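Local coordinates for protein catalase (Pseudomonas syringae, PDB 1M7S) that decomposes hydrogen peroxide into water and oxygen with the help of a heme cofactor, protecting the cell from peroxide damage, at residues K136-K145 with S156-H164; N447-K455 with K474-D484. All blocks are in the same frame, centred on the assembly; numbering follows the deposited sequence.

Interaction 1 and interaction 2 follow one another along the chain, and their centres lie about 19 Å apart. Interaction 1 pairs helix 137-144, whose F137 lies against the heme, with helix 155-163. Interaction 2 pairs helices 443-456 and 472-480 near the C-terminus, about 31 Å from the centre of the chain. The two contacts meet where helix 155-163 ends: the hydroxyl OH of Y452 probably hydrogen-bonds S163 O at 2.7 Å, and M449 SD packs on the backbone of F162 and S163. The C-terminal helical domain is thus joined to the heme-bearing part of the catalase fold through a short series of packed helices.

Interaction 1 (K136-K145 with S156-H164); sequences KFPDMVHAFK and SRRFDFFSH. With HEM (protoporphyrin IX containing Fe), chain E.
F161 swings CG away from its own amide nitrogen (chi1 177°), which carries the ring to the backbone of D139 and M140. CE1 of F161 reaches D139 CB at 3.6 Å. F162 turns differently, with CG anti to the carbonyl carbon (chi1 -74°), and presents its edge to the face of F144. The two planes stand 65° apart in an offset edge-to-face pair. M140 CG also packs on F162 CZ at 3.7 Å. A143 CB lies on F161 CB at 3.6 Å. The two helices are consecutive in the catalase fold and run roughly antiparallel, and helix 137-144 borders the heme pocket. F137 faces away from the partner helix and lays its ring on a heme pyrrole, with CE2 3.4 Å from HEM C4C. At the C-terminal end of helix 137-144, R157 grips H142 O end-on with NH1 and NH2, at 3.0 and 3.1 Å. Its guanidinium is also held by G373 of a neighbouring subunit. The guanidinium of R158 lies with one face against the edge of F144, and its NH1 donates to F144 O at 3.2 Å. A water joins A143 O to R158 NE. Y176 takes a hydrogen bond from NH2 of R158.

Interaction 2 (N447-K455 with K474-D484); sequences NIMLSYLYK and KVKSLAASLKD. Unlike the reference sequence in segment 447-455: Y452 (reference Val).
Two helices of the C-terminal helical domain cross here, 443-456 and 472-480. The axes of the two short helical segments approach to 8.2 Å and cross at -64°. V475 is a knob in a hole formed by N447, L450, S451 and Y454. Its CG2 reaches L450 CB at 3.6 Å, while CG1 lies against Y454 CB. S451 and A479 mark the closest backbone approach. The small S451 CB fits against L478 CB at 3.6 Å. OG of S451 sits between the backbone N and the carbonyl carbon (chi1 76°). It donates to I448 O in its own helix, so this buried hydroxyl has a partner within the turn. L478 CD1 reaches over the backbone of N447 and touches I448 CG1.

CG of Y454 is anti to the backbone N (chi1 -169°), and the ring runs out beside the second helix. K476 CG lies over one face in a CH-pi contact, 4.2 Å from the ring centroid. A479 CB touches Y454 CD2 at 3.6 Å. Past the helix, L482 puts CD1 at the edge of the Y452 ring, 3.7 Å from CD2.

K455 slides past L482 in the opposite direction and ends at the C-terminal residue. Its NZ forms a salt bridge with D484 OD1 at 2.6 Å, and NZ meets OD1 from above the carboxylate plane. A water that accepts from NZ lies within hydrogen-bonding distance of the carbonyls of A479 and L482. The salt bridge sits at the C-terminal end of a largely apolar contact, which is built round one knob-into-hole, V475, in the steep crossing of two helices of the C-terminal helical domain.

Interaction 1 (K136-K145 with S156-H164)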
loop_
_atom_site.group_PDB
_atom_site.type_symbol
_atom_site.label_atom_id
_atom_site.label_comp_id
_atom_site.label_asym_id
_atom_site.label_seq_id
_atom_site.Cartn_x
_atom_site.Cartn_y
_atom_site.Cartn_z
ATOM N N LYS A 136 -16.663 -21.633 -2.944
ATOM C CA LYS A 136 -15.858 -22.321 -3.927
ATOM C C LYS A 136 -15.183 -21.413 -4.955
ATOM O O LYS A 136 -14.325 -21.868 -5.749
ATOM C CB LYS A 136 -16.749 -23.363 -4.663
ATOM C CG LYS A 136 -17.418 -24.398 -3.755
ATOM C CD LYS A 136 -16.442 -24.983 -2.759
ATOM C CE LYS A 136 -15.274 -25.736 -3.454
ATOM N NZ LYS A 136 -14.351 -26.183 -2.325
ATOM N N PHE A 137 -15.452 -20.080 -4.932
ATOM C CA PHE A 137 -14.936 -19.208 -5.977
ATOM C C PHE A 137 -13.412 -19.185 -6.072
ATOM O O PHE A 137 -12.873 -19.372 -7.156
ATOM C CB PHE A 137 -15.520 -17.773 -5.889
ATOM C CG PHE A 137 -15.176 -16.934 -7.092
ATOM C CD1 PHE A 137 -15.801 -17.168 -8.293
ATOM C CD2 PHE A 137 -14.260 -15.889 -6.978
ATOM C CE1 PHE A 137 -15.491 -16.393 -9.407
ATOM C CE2 PHE A 137 -13.955 -15.115 -8.091
ATOM C CZ PHE A 137 -14.591 -15.348 -9.298
ATOM N N PRO A 138 -12.711 -19.013 -4.982
ATOM C CA PRO A 138 -11.253 -19.006 -4.983
ATOM C C PRO A 138 -10.720 -20.325 -5.509
ATOM O O PRO A 138 -9.832 -20.317 -6.342
ATOM C CB PRO A 138 -10.794 -18.709 -3.543
ATOM C CG PRO A 138 -12.021 -17.888 -3.113
ATOM C CD PRO A 138 -13.240 -18.720 -3.645
ATOM N N ASP A 139 -11.350 -21.445 -5.132
ATOM C CA ASP A 139 -10.890 -22.760 -5.611
ATOM C C ASP A 139 -11.074 -22.876 -7.128
ATOM O O ASP A 139 -10.190 -23.302 -7.861
ATOM C CB ASP A 139 -11.667 -23.911 -4.973
ATOM C CG ASP A 139 -11.512 -23.893 -3.460
ATOM O OD1 ASP A 139 -12.517 -23.680 -2.726
ATOM O OD2 ASP A 139 -10.342 -24.092 -3.061
ATOM N N MET A 140 -12.268 -22.503 -7.585
ATOM C CA MET A 140 -12.610 -22.520 -9.011
ATOM C C MET A 140 -11.680 -21.657 -9.842
ATOM O O MET A 140 -11.089 -22.107 -10.832
ATOM C CB MET A 140 -14.090 -22.077 -9.210
ATOM C CG MET A 140 -14.486 -22.325 -10.693
ATOM S SD MET A 140 -15.819 -21.185 -11.135
ATOM C CE MET A 140 -14.962 -19.599 -11.046
ATOM N N VAL A 141 -11.443 -20.396 -9.441
ATOM C CA VAL A 141 -10.494 -19.541 -10.178
ATOM C C VAL A 141 -9.110 -20.181 -10.143
ATOM O O VAL A 141 -8.453 -20.218 -11.175
ATOM C CB VAL A 141 -10.410 -18.144 -9.565
ATOM C CG1 VAL A 141 -9.328 -17.295 -10.206
ATOM C CG2 VAL A 141 -11.804 -17.468 -9.709
ATOM N N HIS A 142 -8.627 -20.584 -8.967
ATOM C CA HIS A 142 -7.277 -21.195 -8.944
ATOM C C HIS A 142 -7.170 -22.379 -9.892
ATOM O O HIS A 142 -6.115 -22.531 -10.579
ATOM C CB HIS A 142 -6.987 -21.690 -7.499
ATOM C CG HIS A 142 -6.726 -20.554 -6.542
ATOM N ND1 HIS A 142 -6.368 -20.740 -5.233
ATOM C CD2 HIS A 142 -6.753 -19.212 -6.735
ATOM C CE1 HIS A 142 -6.210 -19.550 -4.651
ATOM N NE2 HIS A 142 -6.417 -18.612 -5.550
ATOM N N ALA A 143 -8.176 -23.209 -10.005
ATOM C CA ALA A 143 -8.175 -24.340 -10.932
ATOM C C ALA A 143 -8.199 -23.909 -12.387
ATOM O O ALA A 143 -7.572 -24.598 -13.176
ATOM C CB ALA A 143 -9.325 -25.305 -10.662
ATOM N N PHE A 144 -9.003 -22.883 -12.752
ATOM C CA PHE A 144 -9.016 -22.373 -14.111
ATOM C C PHE A 144 -7.762 -21.628 -14.537
ATOM O O PHE A 144 -7.407 -21.632 -15.747
ATOM C CB PHE A 144 -10.134 -21.302 -14.216
ATOM C CG PHE A 144 -11.488 -21.784 -14.678
ATOM C CD1 PHE A 144 -12.616 -21.428 -13.954
ATOM C CD2 PHE A 144 -11.632 -22.474 -15.856
ATOM C CE1 PHE A 144 -13.881 -21.845 -14.362
ATOM C CE2 PHE A 144 -12.884 -22.880 -16.299
ATOM C CZ PHE A 144 -13.999 -22.555 -15.538
ATOM N N LYS A 145 -7.129 -20.875 -13.631
ATOM C CA LYS A 145 -5.988 -20.037 -13.987
ATOM C C LYS A 145 -4.790 -20.916 -14.404
ATOM O O LYS A 145 -4.814 -22.097 -14.095
ATOM C CB LYS A 145 -5.546 -19.285 -12.725
ATOM C CG LYS A 145 -6.452 -18.139 -12.247
ATOM C CD LYS A 145 -6.010 -16.864 -12.965
ATOM C CE LYS A 145 -6.906 -15.732 -12.381
ATOM N NZ LYS A 145 -6.481 -14.479 -13.056
ATOM N N SER A 156 -5.630 -30.053 -17.187
ATOM C CA SER A 156 -5.846 -31.150 -16.257
ATOM C C SER A 156 -6.269 -30.620 -14.899
ATOM O O SER A 156 -6.900 -31.398 -14.149
ATOM C CB SER A 156 -4.565 -32.025 -16.246
ATOM O OG SER A 156 -3.520 -31.273 -15.618
ATOM N N ARG A 157 -5.819 -29.428 -14.496
ATOM C CA ARG A 157 -6.105 -28.865 -13.200
ATOM C C ARG A 157 -7.586 -28.524 -13.027
ATOM O O ARG A 157 -8.165 -28.918 -12.015
ATOM C CB ARG A 157 -5.211 -27.623 -12.958
ATOM C CG ARG A 157 -3.698 -27.923 -13.014
ATOM C CD ARG A 157 -2.769 -26.734 -12.786
ATOM N NE ARG A 157 -3.046 -26.143 -11.499
ATOM C CZ ARG A 157 -3.820 -25.093 -11.196
ATOM N NH1 ARG A 157 -4.376 -24.420 -12.188
ATOM N NH2 ARG A 157 -4.008 -24.745 -9.941
ATOM N N ARG A 158 -8.191 -27.862 -14.010
ATOM C CA ARG A 158 -9.623 -27.533 -13.883
ATOM C C ARG A 158 -10.468 -28.819 -13.903
ATOM O O ARG A 158 -11.498 -28.834 -13.230
ATOM C CB ARG A 158 -10.085 -26.596 -14.997
ATOM C CG ARG A 158 -10.201 -27.154 -16.416
ATOM C CD ARG A 158 -10.584 -26.093 -17.441
ATOM N NE ARG A 158 -9.656 -24.965 -17.499
ATOM C CZ ARG A 158 -9.726 -23.955 -18.366
ATOM N NH1 ARG A 158 -8.856 -22.938 -18.307
ATOM N NH2 ARG A 158 -10.634 -23.990 -19.326
ATOM N N PHE A 159 -9.965 -29.870 -14.563
ATOM C CA PHE A 159 -10.816 -31.076 -14.620
ATOM C C PHE A 159 -10.662 -31.977 -13.418
ATOM O O PHE A 159 -11.626 -32.658 -13.050
ATOM C CB PHE A 159 -10.736 -31.830 -15.941
ATOM C CG PHE A 159 -11.258 -30.998 -17.098
ATOM C CD1 PHE A 159 -10.428 -30.649 -18.124
ATOM C CD2 PHE A 159 -12.607 -30.624 -17.102
ATOM C CE1 PHE A 159 -10.906 -29.890 -19.195
ATOM C CE2 PHE A 159 -13.089 -29.866 -18.168
ATOM C CZ PHE A 159 -12.250 -29.503 -19.221
ATOM N N ASP A 160 -9.571 -31.870 -12.691
ATOM C CA ASP A 160 -9.452 -32.512 -11.382
ATOM C C ASP A 160 -10.482 -31.833 -10.472
ATOM O O ASP A 160 -11.358 -32.470 -9.843
ATOM C CB ASP A 160 -8.015 -32.278 -10.872
ATOM C CG ASP A 160 -7.762 -32.677 -9.437
ATOM O OD1 ASP A 160 -8.502 -33.551 -8.952
ATOM O OD2 ASP A 160 -6.822 -32.137 -8.807
ATOM N N PHE A 161 -10.547 -30.492 -10.479
ATOM C CA PHE A 161 -11.535 -29.763 -9.655
ATOM C C PHE A 161 -12.964 -30.081 -10.060
ATOM O O PHE A 161 -13.787 -30.557 -9.248
ATOM C CB PHE A 161 -11.283 -28.236 -9.772
ATOM C CG PHE A 161 -12.264 -27.364 -9.028
ATOM C CD1 PHE A 161 -12.334 -27.264 -7.651
ATOM C CD2 PHE A 161 -13.197 -26.678 -9.785
ATOM C CE1 PHE A 161 -13.265 -26.450 -7.015
ATOM C CE2 PHE A 161 -14.142 -25.864 -9.164
ATOM C CZ PHE A 161 -14.168 -25.751 -7.804
ATOM N N PHE A 162 -13.272 -29.873 -11.347
ATOM C CA PHE A 162 -14.646 -30.004 -11.832
ATOM C C PHE A 162 -15.184 -31.430 -11.853
ATOM O O PHE A 162 -16.409 -31.617 -11.791
ATOM C CB PHE A 162 -14.814 -29.363 -13.216
ATOM C CG PHE A 162 -14.836 -27.852 -13.181
ATOM C CD1 PHE A 162 -14.003 -27.084 -13.960
ATOM C CD2 PHE A 162 -15.770 -27.220 -12.373
ATOM C CE1 PHE A 162 -14.089 -25.671 -13.953
ATOM C CE2 PHE A 162 -15.849 -25.837 -12.341
ATOM C CZ PHE A 162 -15.018 -25.080 -13.123
ATOM N N SER A 163 -14.319 -32.442 -11.780
ATOM C CA SER A 163 -14.755 -33.825 -11.548
ATOM C C SER A 163 -15.466 -33.984 -10.206
ATOM O O SER A 163 -16.300 -34.899 -10.071
ATOM C CB SER A 163 -13.575 -34.809 -11.646
ATOM O OG SER A 163 -12.703 -34.739 -10.535
ATOM N N HIS A 164 -15.314 -33.093 -9.213
ATOM C CA HIS A 164 -16.079 -33.101 -7.990
ATOM C C HIS A 164 -17.271 -32.146 -8.043
ATOM O O HIS A 164 -17.945 -31.903 -7.039
ATOM C CB HIS A 164 -15.178 -32.602 -6.823
ATOM C CG HIS A 164 -13.889 -33.369 -6.701
ATOM N ND1 HIS A 164 -12.827 -33.082 -7.538
ATOM C CD2 HIS A 164 -13.493 -34.393 -5.893
ATOM C CE1 HIS A 164 -11.811 -33.896 -7.264
ATOM N NE2 HIS A 164 -12.206 -34.677 -6.276
HETATM C CHA HEM E . -14.860 -9.189 -11.353
HETATM C CHB HEM E . -18.845 -11.193 -13.230
HETATM C CHC HEM E . -18.797 -14.531 -9.735
HETATM C CHD HEM E . -15.443 -11.946 -7.346
HETATM C C1A HEM E . -15.939 -9.463 -12.160
HETATM C C2A HEM E . -16.275 -8.712 -13.393
HETATM C C3A HEM E . -17.371 -9.265 -13.909
HETATM C C4A HEM E . -17.744 -10.376 -13.049
HETATM C CMA HEM E . -18.162 -8.858 -15.159
HETATM C CAA HEM E . -15.439 -7.511 -13.870
HETATM C CBA HEM E . -16.064 -6.114 -13.540
HETATM C CGA HEM E . -15.226 -5.019 -14.254
HETATM O O1A HEM E . -14.592 -4.290 -13.452
HETATM O O2A HEM E . -15.375 -5.027 -15.492
HETATM C C1B HEM E . -19.204 -12.250 -12.438
HETATM C C2B HEM E . -20.403 -13.064 -12.597
HETATM C C3B HEM E . -20.380 -14.004 -11.629
HETATM C C4B HEM E . -19.193 -13.789 -10.848
HETATM C CMB HEM E . -21.436 -12.842 -13.710
HETATM C CAB HEM E . -21.347 -15.146 -11.316
HETATM C CBB HEM E . -22.628 -15.130 -11.630
HETATM C C1C HEM E . -17.969 -14.051 -8.753
HETATM C C2C HEM E . -17.913 -14.549 -7.398
HETATM C C3C HEM E . -17.009 -13.821 -6.729
HETATM C C4C HEM E . -16.439 -12.882 -7.672
HETATM C CMC HEM E . -18.803 -15.673 -6.803
HETATM C CAC HEM E . -16.550 -13.891 -5.259
HETATM C CBC HEM E . -17.378 -14.128 -4.227
HETATM C C1D HEM E . -14.955 -11.021 -8.277
HETATM C C2D HEM E . -13.861 -10.100 -8.018
HETATM C C3D HEM E . -13.697 -9.343 -9.105
HETATM C C4D HEM E . -14.680 -9.765 -10.079
HETATM C CMD HEM E . -13.089 -10.101 -6.687
HETATM C CAD HEM E . -12.668 -8.198 -9.337
HETATM C CBD HEM E . -13.363 -6.821 -9.035
HETATM C CGD HEM E . -12.407 -5.642 -9.033
HETATM O O1D HEM E . -12.933 -4.498 -9.269
HETATM O O2D HEM E . -11.182 -5.759 -8.784
HETATM N NA HEM E . -16.830 -10.489 -12.028
HETATM N NB HEM E . -18.488 -12.698 -11.347
HETATM N NC HEM E . -17.036 -13.049 -8.908
HETATM N ND HEM E . -15.462 -10.747 -9.532
HETATM FE FE HEM E . -16.993 -11.707 -10.414
HETATM O O HOH W 1 -7.220 -25.326 -15.853
HETATM O O HOH W 2 -16.031 -13.593 -11.778
#

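Interaction 2 (N447-K455 with K474-D484)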
loop_
_atom_site.group_PDB
_atom_site.type_symbol
_atom_site.label_atom_id
_atom_site.label_comp_id
_atom_site.label_asym_id
_atom_site.label_seq_id
_atom_site.Cartn_x
_atom_site.Cartn_y
_atom_site.Cartn_z
ATOM N N ASN A 447 -12.816 -39.817 -16.748
ATOM C CA ASN A 447 -14.035 -40.602 -16.955
ATOM C C ASN A 447 -15.191 -40.056 -16.124
ATOM O O ASN A 447 -16.306 -40.244 -16.591
ATOM C CB ASN A 447 -13.814 -42.087 -16.649
ATOM C CG ASN A 447 -12.913 -42.691 -17.735
ATOM O OD1 ASN A 447 -13.031 -42.396 -18.912
ATOM N ND2 ASN A 447 -12.000 -43.545 -17.296
ATOM N N ILE A 448 -14.891 -39.402 -14.998
ATOM C CA ILE A 448 -16.000 -38.832 -14.200
ATOM C C ILE A 448 -16.598 -37.639 -14.946
ATOM O O ILE A 448 -17.819 -37.465 -15.012
ATOM C CB ILE A 448 -15.525 -38.460 -12.816
ATOM C CG1 ILE A 448 -15.359 -39.743 -11.954
ATOM C CG2 ILE A 448 -16.523 -37.487 -12.148
ATOM C CD1 ILE A 448 -14.661 -39.303 -10.641
ATOM N N MET A 449 -15.741 -36.771 -15.468
ATOM C CA MET A 449 -16.191 -35.654 -16.295
ATOM C C MET A 449 -17.042 -36.162 -17.448
ATOM O O MET A 449 -18.076 -35.528 -17.736
ATOM C CB MET A 449 -15.004 -34.885 -16.870
ATOM C CG MET A 449 -14.344 -33.915 -15.885
ATOM S SD MET A 449 -15.397 -32.731 -15.020
ATOM C CE MET A 449 -16.277 -31.975 -16.378
ATOM N N LEU A 450 -16.580 -37.198 -18.140
ATOM C CA LEU A 450 -17.333 -37.764 -19.275
ATOM C C LEU A 450 -18.690 -38.281 -18.870
ATOM O O LEU A 450 -19.690 -38.168 -19.601
ATOM C CB LEU A 450 -16.458 -38.877 -19.900
ATOM C CG LEU A 450 -15.267 -38.337 -20.712
ATOM C CD1 LEU A 450 -14.394 -39.495 -21.199
ATOM C CD2 LEU A 450 -15.656 -37.431 -21.875
ATOM N N SER A 451 -18.771 -38.858 -17.665
ATOM C CA SER A 451 -20.053 -39.374 -17.159
ATOM C C SER A 451 -21.050 -38.236 -17.003
ATOM O O SER A 451 -22.257 -38.405 -17.267
ATOM C CB SER A 451 -19.888 -40.171 -15.861
ATOM O OG SER A 451 -19.682 -39.380 -14.701
ATOM N N TYR A 452 -20.552 -37.059 -16.576
ATOM C CA TYR A 452 -21.450 -35.895 -16.481
ATOM C C TYR A 452 -22.012 -35.515 -17.825
ATOM O O TYR A 452 -23.208 -35.261 -17.976
ATOM C CB TYR A 452 -20.729 -34.700 -15.843
ATOM C CG TYR A 452 -20.227 -34.978 -14.427
ATOM C CD1 TYR A 452 -19.211 -34.159 -13.908
ATOM C CD2 TYR A 452 -20.792 -35.929 -13.595
ATOM C CE1 TYR A 452 -18.764 -34.357 -12.614
ATOM C CE2 TYR A 452 -20.331 -36.153 -12.310
ATOM C CZ TYR A 452 -19.316 -35.349 -11.815
ATOM O OH TYR A 452 -18.834 -35.547 -10.551
ATOM N N LEU A 453 -21.196 -35.492 -18.878
ATOM C CA LEU A 453 -21.599 -35.144 -20.221
ATOM C C LEU A 453 -22.531 -36.218 -20.786
ATOM O O LEU A 453 -23.534 -35.915 -21.439
ATOM C CB LEU A 453 -20.354 -34.997 -21.094
ATOM C CG LEU A 453 -19.294 -33.979 -20.613
ATOM C CD1 LEU A 453 -18.225 -33.844 -21.711
ATOM C CD2 LEU A 453 -19.990 -32.653 -20.333
ATOM N N TYR A 454 -22.208 -37.459 -20.462
ATOM C CA TYR A 454 -23.046 -38.598 -20.940
ATOM C C TYR A 454 -24.404 -38.562 -20.297
ATOM O O TYR A 454 -25.414 -38.947 -20.900
ATOM C CB TYR A 454 -22.354 -39.928 -20.552
ATOM C CG TYR A 454 -23.028 -41.111 -21.259
ATOM C CD1 TYR A 454 -22.612 -41.477 -22.523
ATOM C CD2 TYR A 454 -24.070 -41.787 -20.646
ATOM C CE1 TYR A 454 -23.228 -42.540 -23.201
ATOM C CE2 TYR A 454 -24.696 -42.830 -21.338
ATOM C CZ TYR A 454 -24.247 -43.201 -22.584
ATOM O OH TYR A 454 -24.879 -44.240 -23.251
ATOM N N LYS A 455 -24.476 -38.115 -19.054
ATOM C CA LYS A 455 -25.774 -38.048 -18.360
ATOM C C LYS A 455 -26.590 -36.885 -18.889
ATOM O O LYS A 455 -27.815 -37.011 -18.937
ATOM C CB LYS A 455 -25.505 -38.002 -16.864
ATOM C CG LYS A 455 -26.728 -37.881 -15.978
ATOM C CD LYS A 455 -27.592 -39.139 -16.062
ATOM C CE LYS A 455 -28.622 -39.010 -14.933
ATOM N NZ LYS A 455 -29.876 -39.719 -15.232
ATOM N N LYS A 474 -16.675 -47.511 -18.838
ATOM C CA LYS A 474 -16.603 -46.933 -17.499
ATOM C C LYS A 474 -17.481 -45.667 -17.450
ATOM O O LYS A 474 -18.206 -45.454 -16.467
ATOM C CB LYS A 474 -15.175 -46.588 -17.105
ATOM C CG LYS A 474 -15.026 -45.959 -15.736
ATOM C CD LYS A 474 -15.139 -46.959 -14.593
ATOM C CE LYS A 474 -14.959 -46.258 -13.266
ATOM N NZ LYS A 474 -15.720 -46.834 -12.132
ATOM N N VAL A 475 -17.440 -44.904 -18.560
ATOM C CA VAL A 475 -18.309 -43.707 -18.596
ATOM C C VAL A 475 -19.764 -44.102 -18.431
ATOM O O VAL A 475 -20.534 -43.491 -17.682
ATOM C CB VAL A 475 -18.118 -42.946 -19.909
ATOM C CG1 VAL A 475 -19.106 -41.815 -20.136
ATOM C CG2 VAL A 475 -16.677 -42.432 -19.961
ATOM N N LYS A 476 -20.235 -45.068 -19.239
ATOM C CA LYS A 476 -21.610 -45.505 -19.119
ATOM C C LYS A 476 -21.969 -46.029 -17.740
ATOM O O LYS A 476 -23.058 -45.684 -17.285
ATOM C CB LYS A 476 -21.924 -46.575 -20.177
ATOM C CG LYS A 476 -21.996 -45.946 -21.564
ATOM C CD LYS A 476 -22.308 -47.048 -22.558
ATOM C CE LYS A 476 -22.160 -46.528 -23.985
ATOM N NZ LYS A 476 -22.835 -47.473 -24.921
ATOM N N SER A 477 -21.120 -46.787 -17.067
ATOM C CA SER A 477 -21.481 -47.307 -15.747
ATOM C C SER A 477 -21.460 -46.235 -14.678
ATOM O O SER A 477 -22.356 -46.211 -13.794
ATOM C CB SER A 477 -20.657 -48.534 -15.385
ATOM O OG SER A 477 -19.398 -48.202 -14.834
ATOM N N LEU A 478 -20.498 -45.320 -14.733
ATOM C CA LEU A 478 -20.546 -44.161 -13.851
ATOM C C LEU A 478 -21.841 -43.384 -14.146
ATOM O O LEU A 478 -22.586 -43.094 -13.212
ATOM C CB LEU A 478 -19.330 -43.259 -14.016
ATOM C CG LEU A 478 -17.977 -43.706 -13.489
ATOM C CD1 LEU A 478 -16.921 -42.671 -13.911
ATOM C CD2 LEU A 478 -17.847 -43.825 -11.979
ATOM N N ALA A 479 -22.218 -43.101 -15.388
ATOM C CA ALA A 479 -23.459 -42.329 -15.586
ATOM C C ALA A 479 -24.724 -42.999 -15.071
ATOM O O ALA A 479 -25.656 -42.346 -14.592
ATOM C CB ALA A 479 -23.636 -41.985 -17.045
ATOM N N ALA A 480 -24.816 -44.334 -15.146
ATOM C CA ALA A 480 -26.000 -45.042 -14.673
ATOM C C ALA A 480 -26.312 -44.788 -13.215
ATOM O O ALA A 480 -27.498 -44.854 -12.848
ATOM C CB ALA A 480 -25.769 -46.552 -14.911
ATOM N N SER A 481 -25.330 -44.524 -12.361
ATOM C CA SER A 481 -25.492 -44.249 -10.961
ATOM C C SER A 481 -25.749 -42.759 -10.678
ATOM O O SER A 481 -25.880 -42.462 -9.499
ATOM C CB SER A 481 -24.244 -44.583 -10.127
ATOM O OG SER A 481 -23.615 -45.793 -10.488
ATOM N N LEU A 482 -25.687 -41.883 -11.677
ATOM C CA LEU A 482 -25.888 -40.461 -11.430
ATOM C C LEU A 482 -27.381 -40.180 -11.333
ATOM O O LEU A 482 -28.163 -40.877 -11.984
ATOM C CB LEU A 482 -25.254 -39.593 -12.541
ATOM C CG LEU A 482 -23.714 -39.525 -12.511
ATOM C CD1 LEU A 482 -23.126 -38.828 -13.737
ATOM C CD2 LEU A 482 -23.184 -38.867 -11.237
ATOM N N LYS A 483 -27.773 -39.207 -10.521
ATOM C CA LYS A 483 -29.200 -38.890 -10.428
ATOM C C LYS A 483 -29.552 -37.665 -11.240
ATOM O O LYS A 483 -28.776 -36.754 -11.541
ATOM C CB LYS A 483 -29.618 -38.836 -8.950
ATOM C CG LYS A 483 -29.348 -40.153 -8.229
ATOM C CD LYS A 483 -29.995 -41.344 -8.935
ATOM C CE LYS A 483 -29.364 -42.666 -8.515
ATOM N NZ LYS A 483 -29.193 -42.792 -7.042
ATOM N N ASP A 484 -30.787 -37.616 -11.732
ATOM C CA ASP A 484 -31.309 -36.515 -12.522
ATOM C C ASP A 484 -31.356 -35.238 -11.690
ATOM O O ASP A 484 -32.419 -34.798 -11.220
ATOM C CB ASP A 484 -32.715 -36.858 -13.017
ATOM C CG ASP A 484 -32.789 -38.051 -13.937
ATOM O OD1 ASP A 484 -31.902 -38.196 -14.807
ATOM O OD2 ASP A 484 -33.754 -38.839 -13.827
ATOM O OXT ASP A 484 -30.296 -34.571 -11.564
HETATM O O HOH W 3 -28.414 -42.040 -14.642
#